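Local coordinates for probable GTP-binding protein EngB (Pyrococcus horikoshii, PDB 2CXX) that probably binds GTP with the help of magnesium, has GDP bound in this crystal, and is probably needed for normal cell division and septation, at residues G92-A95 with P96-K100; F149-L153 with S154-K158; E172-K175 with N176-E180. All coordinates share one frame; numbering follows the deposited sequence.

Contact 1 of 3, residues G92-A95 with P96-K100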
loop_
_atom_site.group_PDB
_atom_site.type_symbol
_atom_site.label_atom_id
_atom_site.label_comp_id
_atom_site.label_asym_id
_atom_site.label_seq_id
_atom_site.Cartn_x
_atom_site.Cartn_y
_atom_site.Cartn_z
ATOM N N GLY A 92 8.249 1.368 -6.273
ATOM C CA GLY A 92 9.657 1.511 -5.881
ATOM C C GLY A 92 10.477 2.452 -6.764
ATOM O O GLY A 92 11.410 3.130 -6.293
ATOM N N LYS A 93 10.155 2.480 -8.052
ATOM C CA LYS A 93 10.871 3.423 -8.957
ATOM C C LYS A 93 10.469 4.876 -8.715
ATOM O O LYS A 93 11.338 5.755 -8.551
ATOM C CB LYS A 93 10.613 3.094 -10.441
ATOM C CG LYS A 93 11.509 4.004 -11.346
ATOM C CD LYS A 93 11.377 3.713 -12.809
ATOM C CE LYS A 93 12.353 4.614 -13.625
ATOM N NZ LYS A 93 12.249 6.042 -13.158
ATOM N N ALA A 94 9.169 5.175 -8.695
ATOM C CA ALA A 94 8.738 6.542 -8.520
ATOM C C ALA A 94 8.770 7.166 -7.129
ATOM O O ALA A 94 9.095 8.350 -6.971
ATOM C CB ALA A 94 7.290 6.719 -9.121
ATOM N N ALA A 95 8.408 6.380 -6.125
ATOM C CA ALA A 95 8.289 6.852 -4.745
ATOM C C ALA A 95 9.415 7.661 -4.182
ATOM O O ALA A 95 9.175 8.716 -3.609
ATOM C CB ALA A 95 7.986 5.662 -3.805
ATOM N N PRO A 96 10.676 7.222 -4.388
ATOM C CA PRO A 96 11.735 8.062 -3.810
ATOM C C PRO A 96 11.853 9.442 -4.491
ATOM O O PRO A 96 12.133 10.447 -3.821
ATOM C CB PRO A 96 12.997 7.206 -3.994
ATOM C CG PRO A 96 12.450 5.756 -4.053
ATOM C CD PRO A 96 11.207 5.937 -4.888
ATOM N N GLU A 97 11.574 9.502 -5.798
ATOM C CA GLU A 97 11.731 10.759 -6.494
ATOM C C GLU A 97 10.559 11.662 -6.178
ATOM O O GLU A 97 10.720 12.865 -6.094
ATOM C CB GLU A 97 11.877 10.497 -7.995
ATOM C CG GLU A 97 13.150 9.697 -8.294
ATOM C CD GLU A 97 14.385 10.348 -7.676
ATOM O OE1 GLU A 97 14.673 11.514 -8.027
ATOM O OE2 GLU A 97 15.053 9.709 -6.815
ATOM N N ILE A 98 9.366 11.083 -5.971
ATOM C CA ILE A 98 8.218 11.891 -5.586
ATOM C C ILE A 98 8.481 12.467 -4.188
ATOM O O ILE A 98 8.228 13.632 -3.937
ATOM C CB ILE A 98 6.944 11.025 -5.568
ATOM C CG1 ILE A 98 6.604 10.658 -7.024
ATOM C CG2 ILE A 98 5.738 11.753 -4.936
ATOM C CD1 ILE A 98 5.505 9.611 -7.112
ATOM N N ILE A 99 9.020 11.640 -3.292
ATOM C CA ILE A 99 9.267 12.107 -1.929
ATOM C C ILE A 99 10.191 13.311 -1.967
ATOM O O ILE A 99 9.887 14.304 -1.362
ATOM C CB ILE A 99 9.855 10.993 -1.059
ATOM C CG1 ILE A 99 8.720 10.049 -0.679
ATOM C CG2 ILE A 99 10.520 11.560 0.250
ATOM C CD1 ILE A 99 9.264 8.721 -0.083
ATOM N N LYS A 100 11.248 13.240 -2.758
ATOM C CA LYS A 100 12.198 14.353 -2.834
ATOM C C LYS A 100 11.584 15.678 -3.371
ATOM O O LYS A 100 11.861 16.804 -2.818
ATOM C CB LYS A 100 13.407 13.925 -3.692
ATOM C CG LYS A 100 14.147 12.641 -3.230
ATOM C CD LYS A 100 15.243 12.267 -4.194
ATOM C CE LYS A 100 15.746 10.868 -3.899
ATOM N NZ LYS A 100 16.758 10.415 -4.916
#
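The puckered Pro96 ring presents CD to the backbone of Gly92, whose O lies 3.1 Å from Pro96 CD; behind it Ala95 CB is 3.4 Å from the same Pro96 CD, a closeness set by the peptide bond that joins the two residues. The flat group is the Glu97 carboxylate, met on the syn side of OE2 by Lys100 NZ, 2.6 Å from Glu97 OE2 in a salt bridge; a fold of the glutamate chain at chi2 (-53°) goes with it. That lysine also makes a cation-pi contact with Phe144, so the salt bridge sits beside the packing of two helices. On helix 138-149, Val141 and Phe144 touch the Pro96 side chain. Because Pro96 has no N-H, Gly92 O cannot gain the usual bond from four residues on; it is buried here and finds no partner in the model.

Two residues along, the regular pattern begins. Ala94 O takes Ile98 N at 2.9 Å in a fairly straight bond, with a weak second donor in Glu97 N, and Ala95 O takes Ile99 N at 2.9 Å. Ile98 has CG1 beside its own backbone N (chi1 -70°), which carries Ile98 CD1 back along the helix to Ala94 CB, 3.9 Å away.

Upstream, Asp91 OD1 accepts Ala94 N, and Gly92 is backbone-bonded to Asn130, a predicted GTP-binding residue. Ile98 touches Arg9 of the predicted nucleotide-binding loop. The whole is a helix start with proline in its first turn, directly following parallel strand 85-91 in the alpha/beta G domain of a P-loop GTPase.

Contact 2 of 3, residues F149-L153 with S154-K158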
loop_
_atom_site.group_PDB
_atom_site.type_symbol
_atom_site.label_atom_id
_atom_site.label_comp_id
_atom_site.label_asym_id
_atom_site.label_seq_id
_atom_site.Cartn_x
_atom_site.Cartn_y
_atom_site.Cartn_z
ATOM N N PHE A 149 10.231 6.825 6.163
ATOM C CA PHE A 149 9.054 6.272 6.870
ATOM C C PHE A 149 9.328 6.071 8.390
ATOM O O PHE A 149 8.446 5.658 9.118
ATOM C CB PHE A 149 8.712 4.895 6.316
ATOM C CG PHE A 149 8.025 4.892 4.962
ATOM C CD1 PHE A 149 7.994 6.040 4.140
ATOM C CD2 PHE A 149 7.478 3.674 4.468
ATOM C CE1 PHE A 149 7.447 5.975 2.873
ATOM C CE2 PHE A 149 6.933 3.602 3.177
ATOM C CZ PHE A 149 6.918 4.749 2.375
ATOM N N GLU A 150 10.553 6.360 8.835
ATOM C CA GLU A 150 10.956 6.183 10.254
ATOM C C GLU A 150 10.896 4.726 10.685
ATOM O O GLU A 150 10.340 4.369 11.722
ATOM C CB GLU A 150 10.118 7.068 11.228
ATOM C CG GLU A 150 10.356 8.550 10.977
ATOM C CD GLU A 150 9.574 9.466 11.898
ATOM O OE1 GLU A 150 8.808 8.978 12.770
ATOM O OE2 GLU A 150 9.725 10.687 11.722
ATOM N N VAL A 151 11.476 3.883 9.841
ATOM C CA VAL A 151 11.584 2.454 10.065
ATOM C C VAL A 151 12.998 2.149 10.542
ATOM O O VAL A 151 13.966 2.505 9.878
ATOM C CB VAL A 151 11.329 1.665 8.802
ATOM C CG1 VAL A 151 11.588 0.228 9.040
ATOM C CG2 VAL A 151 9.875 1.843 8.401
ATOM N N PRO A 152 13.123 1.514 11.729
ATOM C CA PRO A 152 14.441 1.169 12.284
ATOM C C PRO A 152 15.214 0.214 11.369
ATOM O O PRO A 152 14.643 -0.679 10.752
ATOM C CB PRO A 152 14.122 0.499 13.635
ATOM C CG PRO A 152 12.727 0.956 14.001
ATOM C CD PRO A 152 12.019 1.140 12.643
ATOM N N LEU A 153 16.524 0.377 11.312
ATOM C CA LEU A 153 17.339 -0.527 10.478
ATOM C C LEU A 153 17.049 -2.003 10.763
ATOM O O LEU A 153 16.976 -2.832 9.848
ATOM C CB LEU A 153 18.842 -0.261 10.722
ATOM C CG LEU A 153 19.195 1.211 10.498
ATOM C CD1 LEU A 153 20.608 1.491 10.974
ATOM C CD2 LEU A 153 19.035 1.577 9.033
ATOM N N SER A 154 16.890 -2.359 12.037
ATOM C CA SER A 154 16.621 -3.744 12.440
ATOM C C SER A 154 15.318 -4.286 11.861
ATOM O O SER A 154 15.125 -5.517 11.740
ATOM C CB SER A 154 16.530 -3.827 13.973
ATOM O OG SER A 154 15.611 -2.837 14.468
ATOM N N GLU A 155 14.414 -3.382 11.497
ATOM C CA GLU A 155 13.137 -3.858 10.977
ATOM C C GLU A 155 12.977 -3.760 9.471
ATOM O O GLU A 155 11.991 -4.217 8.958
ATOM C CB GLU A 155 11.972 -3.104 11.632
ATOM C CG GLU A 155 11.971 -3.109 13.152
ATOM C CD GLU A 155 12.541 -4.411 13.756
ATOM O OE1 GLU A 155 11.920 -5.498 13.598
ATOM O OE2 GLU A 155 13.626 -4.326 14.400
ATOM N N ILE A 156 13.957 -3.231 8.749
ATOM C CA ILE A 156 13.786 -3.080 7.296
ATOM C C ILE A 156 13.362 -4.305 6.484
ATOM O O ILE A 156 12.463 -4.227 5.638
ATOM C CB ILE A 156 15.051 -2.485 6.676
ATOM C CG1 ILE A 156 15.196 -1.071 7.199
ATOM C CG2 ILE A 156 14.931 -2.399 5.116
ATOM C CD1 ILE A 156 16.450 -0.322 6.734
ATOM N N ASP A 157 14.012 -5.438 6.711
ATOM C CA ASP A 157 13.663 -6.616 5.951
ATOM C C ASP A 157 12.343 -7.239 6.382
ATOM O O ASP A 157 11.833 -8.088 5.663
ATOM C CB ASP A 157 14.773 -7.666 6.046
ATOM C CG ASP A 157 16.025 -7.259 5.320
ATOM O OD1 ASP A 157 15.906 -6.781 4.168
ATOM O OD2 ASP A 157 17.128 -7.432 5.891
ATOM N N LYS A 158 11.801 -6.817 7.524
ATOM C CA LYS A 158 10.532 -7.312 8.037
ATOM C C LYS A 158 9.384 -6.480 7.439
ATOM O O LYS A 158 8.239 -6.940 7.263
ATOM C CB LYS A 158 10.480 -7.167 9.569
ATOM C CG LYS A 158 11.527 -8.012 10.330
ATOM C CD LYS A 158 11.300 -9.516 10.078
ATOM C CE LYS A 158 12.436 -10.327 10.726
ATOM N NZ LYS A 158 13.803 -9.790 10.310
#
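Ile156 reaches back over the turn that precedes it, and its side chain can be followed atom by atom against Pro152 and Leu153. Ile156 CB stands 3.7 Å from Leu153 O. Ile156 CG1 lies beside the backbone N (chi1 -66°) and therefore runs back along the chain, coming to 3.6 Å from Pro152 O while Val151 CG1 lies a looser 4.3 Å from Ile156 CG1. At the tip, Ile156 CD1 rests 3.9 Å from Leu153 CD2 and just as close to Leu153 CA. The two side chains run alongside each other in the same direction. Beyond this stretch, Ile156 packs on Ile142, Asn143 and Ala146 of helix 138-149.

The backbone beneath is held by two successive bonds spanning three residues. Glu155 N donates to Pro152 O at 2.8 Å, and Ile156 N to Leu153 O at 3.2 Å. Both donors sit well above the plane of the carbonyl they meet, the second 67° out of it, as suits bonds that reach back only three residues. Ser154 OG donates to Glu155 OE2 on the outer side, at a separation so short that its exact value is doubtful. Pro152 CB lies 3.7 Å from that same Ser154 OG.

Val151 is buried against Ala146 and Tyr115, whereas Pro152, Leu153 and Ser154 are exposed. Helix 138-149 has just ended, in a Schellman motif with Glu150 at positive phi; what follows is two overlapping turns of type I or near it, a helix-to-helix connection leading into short helix 156-159 and edge strand 160-162.

Contact 3 of 3, residues E172-K175 with N176-E180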
loop_
_atom_site.group_PDB
_atom_site.type_symbol
_atom_site.label_atom_id
_atom_site.label_comp_id
_atom_site.label_asym_id
_atom_site.label_seq_id
_atom_site.Cartn_x
_atom_site.Cartn_y
_atom_site.Cartn_z
ATOM N N GLU A 172 5.177 -14.827 -3.717
ATOM C CA GLU A 172 4.986 -15.818 -2.662
ATOM C C GLU A 172 5.628 -15.368 -1.354
ATOM O O GLU A 172 5.104 -15.645 -0.260
ATOM C CB GLU A 172 5.555 -17.190 -3.055
ATOM C CG GLU A 172 5.148 -18.263 -2.052
ATOM C CD GLU A 172 5.773 -19.627 -2.351
ATOM O OE1 GLU A 172 7.012 -19.756 -2.189
ATOM O OE2 GLU A 172 5.036 -20.562 -2.737
ATOM N N ARG A 173 6.762 -14.676 -1.441
ATOM C CA ARG A 173 7.403 -14.213 -0.211
ATOM C C ARG A 173 6.501 -13.163 0.483
ATOM O O ARG A 173 6.409 -13.119 1.726
ATOM C CB ARG A 173 8.790 -13.601 -0.521
ATOM C CG ARG A 173 9.696 -14.441 -1.421
ATOM C CD ARG A 173 11.182 -14.021 -1.368
ATOM N NE ARG A 173 11.662 -13.881 0.008
ATOM C CZ ARG A 173 12.270 -14.833 0.722
ATOM N NH1 ARG A 173 12.503 -16.036 0.201
ATOM N NH2 ARG A 173 12.627 -14.574 1.977
ATOM N N LEU A 174 5.808 -12.332 -0.322
ATOM C CA LEU A 174 4.937 -11.300 0.223
ATOM C C LEU A 174 3.762 -11.994 0.905
ATOM O O LEU A 174 3.350 -11.600 1.979
ATOM C CB LEU A 174 4.474 -10.316 -0.874
ATOM C CG LEU A 174 3.379 -9.332 -0.454
ATOM C CD1 LEU A 174 3.878 -8.519 0.759
ATOM C CD2 LEU A 174 3.019 -8.399 -1.585
ATOM N N LYS A 175 3.207 -13.028 0.257
ATOM C CA LYS A 175 2.110 -13.773 0.855
ATOM C C LYS A 175 2.582 -14.393 2.185
ATOM O O LYS A 175 1.904 -14.317 3.184
ATOM C CB LYS A 175 1.649 -14.881 -0.100
ATOM C CG LYS A 175 0.250 -15.379 0.152
ATOM C CD LYS A 175 -0.029 -16.635 -0.701
ATOM C CE LYS A 175 0.265 -16.382 -2.191
ATOM N NZ LYS A 175 -0.977 -16.415 -3.081
ATOM N N ASN A 176 3.753 -15.003 2.198
ATOM C CA ASN A 176 4.246 -15.611 3.450
ATOM C C ASN A 176 4.393 -14.579 4.546
ATOM O O ASN A 176 4.026 -14.816 5.648
ATOM C CB ASN A 176 5.612 -16.245 3.226
ATOM C CG ASN A 176 5.556 -17.439 2.328
ATOM O OD1 ASN A 176 4.518 -18.113 2.233
ATOM N ND2 ASN A 176 6.678 -17.732 1.657
ATOM N N ARG A 177 4.938 -13.411 4.212
ATOM C CA ARG A 177 5.084 -12.330 5.202
ATOM C C ARG A 177 3.724 -11.930 5.808
ATOM O O ARG A 177 3.578 -11.767 7.007
ATOM C CB ARG A 177 5.753 -11.105 4.539
ATOM C CG ARG A 177 6.119 -9.896 5.464
ATOM C CD ARG A 177 7.453 -9.980 6.178
ATOM N NE ARG A 177 7.327 -10.814 7.363
ATOM C CZ ARG A 177 7.183 -10.390 8.625
ATOM N NH1 ARG A 177 7.161 -9.119 8.943
ATOM N NH2 ARG A 177 6.992 -11.289 9.586
ATOM N N ILE A 178 2.735 -11.696 4.965
ATOM C CA ILE A 178 1.415 -11.321 5.403
ATOM C C ILE A 178 0.880 -12.330 6.407
ATOM O O ILE A 178 0.377 -11.957 7.460
ATOM C CB ILE A 178 0.463 -11.273 4.205
ATOM C CG1 ILE A 178 0.820 -10.078 3.364
ATOM C CG2 ILE A 178 -1.008 -11.269 4.664
ATOM C CD1 ILE A 178 -0.060 -9.999 2.109
ATOM N N PHE A 179 0.992 -13.616 6.086
ATOM C CA PHE A 179 0.468 -14.588 7.013
ATOM C C PHE A 179 1.279 -14.756 8.248
ATOM O O PHE A 179 0.744 -15.018 9.308
ATOM C CB PHE A 179 0.194 -15.895 6.288
ATOM C CG PHE A 179 -1.008 -15.773 5.426
ATOM C CD1 PHE A 179 -0.912 -15.793 4.061
ATOM C CD2 PHE A 179 -2.242 -15.481 6.006
ATOM C CE1 PHE A 179 -2.012 -15.519 3.276
ATOM C CE2 PHE A 179 -3.333 -15.205 5.224
ATOM C CZ PHE A 179 -3.214 -15.223 3.854
ATOM N N GLU A 180 2.563 -14.508 8.134
ATOM C CA GLU A 180 3.457 -14.618 9.285
ATOM C C GLU A 180 3.095 -13.469 10.240
ATOM O O GLU A 180 2.903 -13.663 11.451
ATOM C CB GLU A 180 4.853 -14.510 8.725
ATOM C CG GLU A 180 6.018 -14.778 9.544
ATOM C CD GLU A 180 7.244 -14.636 8.679
ATOM O OE1 GLU A 180 7.501 -15.544 7.854
ATOM O OE2 GLU A 180 7.926 -13.588 8.761
#
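Leu174 and Ile178 form the closely packed side of this helix, Glu172 and Asn176 its looser outer side. On the inner side Ile178 has CG1 next to its own backbone N (chi1 -71°), which sets Ile178 CG1 3.3 Å from Leu174 O and 4.3 Å from Leu174 CD1. Both residues lie on Ile126 of strand 125-130, and Leu174 also touches Ala128.

On the neighbouring flank Lys175 and Phe179 run side by side. Lys175 CG meets the ring at its edge, in the ring plane, 3.9 Å from Phe179 CE1. Phe179 CD1 is closer still to the backbone, 3.3 Å from Lys175 O, and the ring is met by Trp43 and His46 as well. The lysine chain bends at chi3 (-53°) and again at chi4, which takes NZ to Leu21 O in a weak bond.

Outward, things relax. Glu172 and Asn176 slant past each other, with Glu172 CG 4.0 Å from Asn176 ND2 and their carboxylate and amide planes 34° apart. The amide nitrogen also passes near Glu172 O, but at an angle too poor for a bond; Glu172 O instead takes Asn176 N at 2.9 Å.

Arg177, whose side chain also touches Ile126, adds a charged link to Glu180, three residues on: Arg177 NH2 reaches Glu180 OE2 at 2.6 Å on the anti side of the carboxylate, with NE a weak second donor. Since NH1 also bonds Lys158 O, the guanidinium is gripped from two directions, and the carboxylate probably offsets part of its positive charge.

From the N terminus, the three contacts come in series, and none nests in or crosses another; each joins abutting segments, so none closes a loop of intervening residues. Contact 1 starts helix 94-104 after central strand 85-91. The chain then passes through helix 110-120, strand 125-130 and helix 138-149 before contact 2 turns it into helix 156-159 and edge strand 160-162. Contact 3 belongs to the last helix, 171-184. Helix 138-149 is shared ground, touched by Pro96 from 92-100 and Ile156 from 149-158. Contacts 2 and 3 meet directly, through the hydrogen bond between Lys158 and Arg177, while contacts 1 and 3 stay apart.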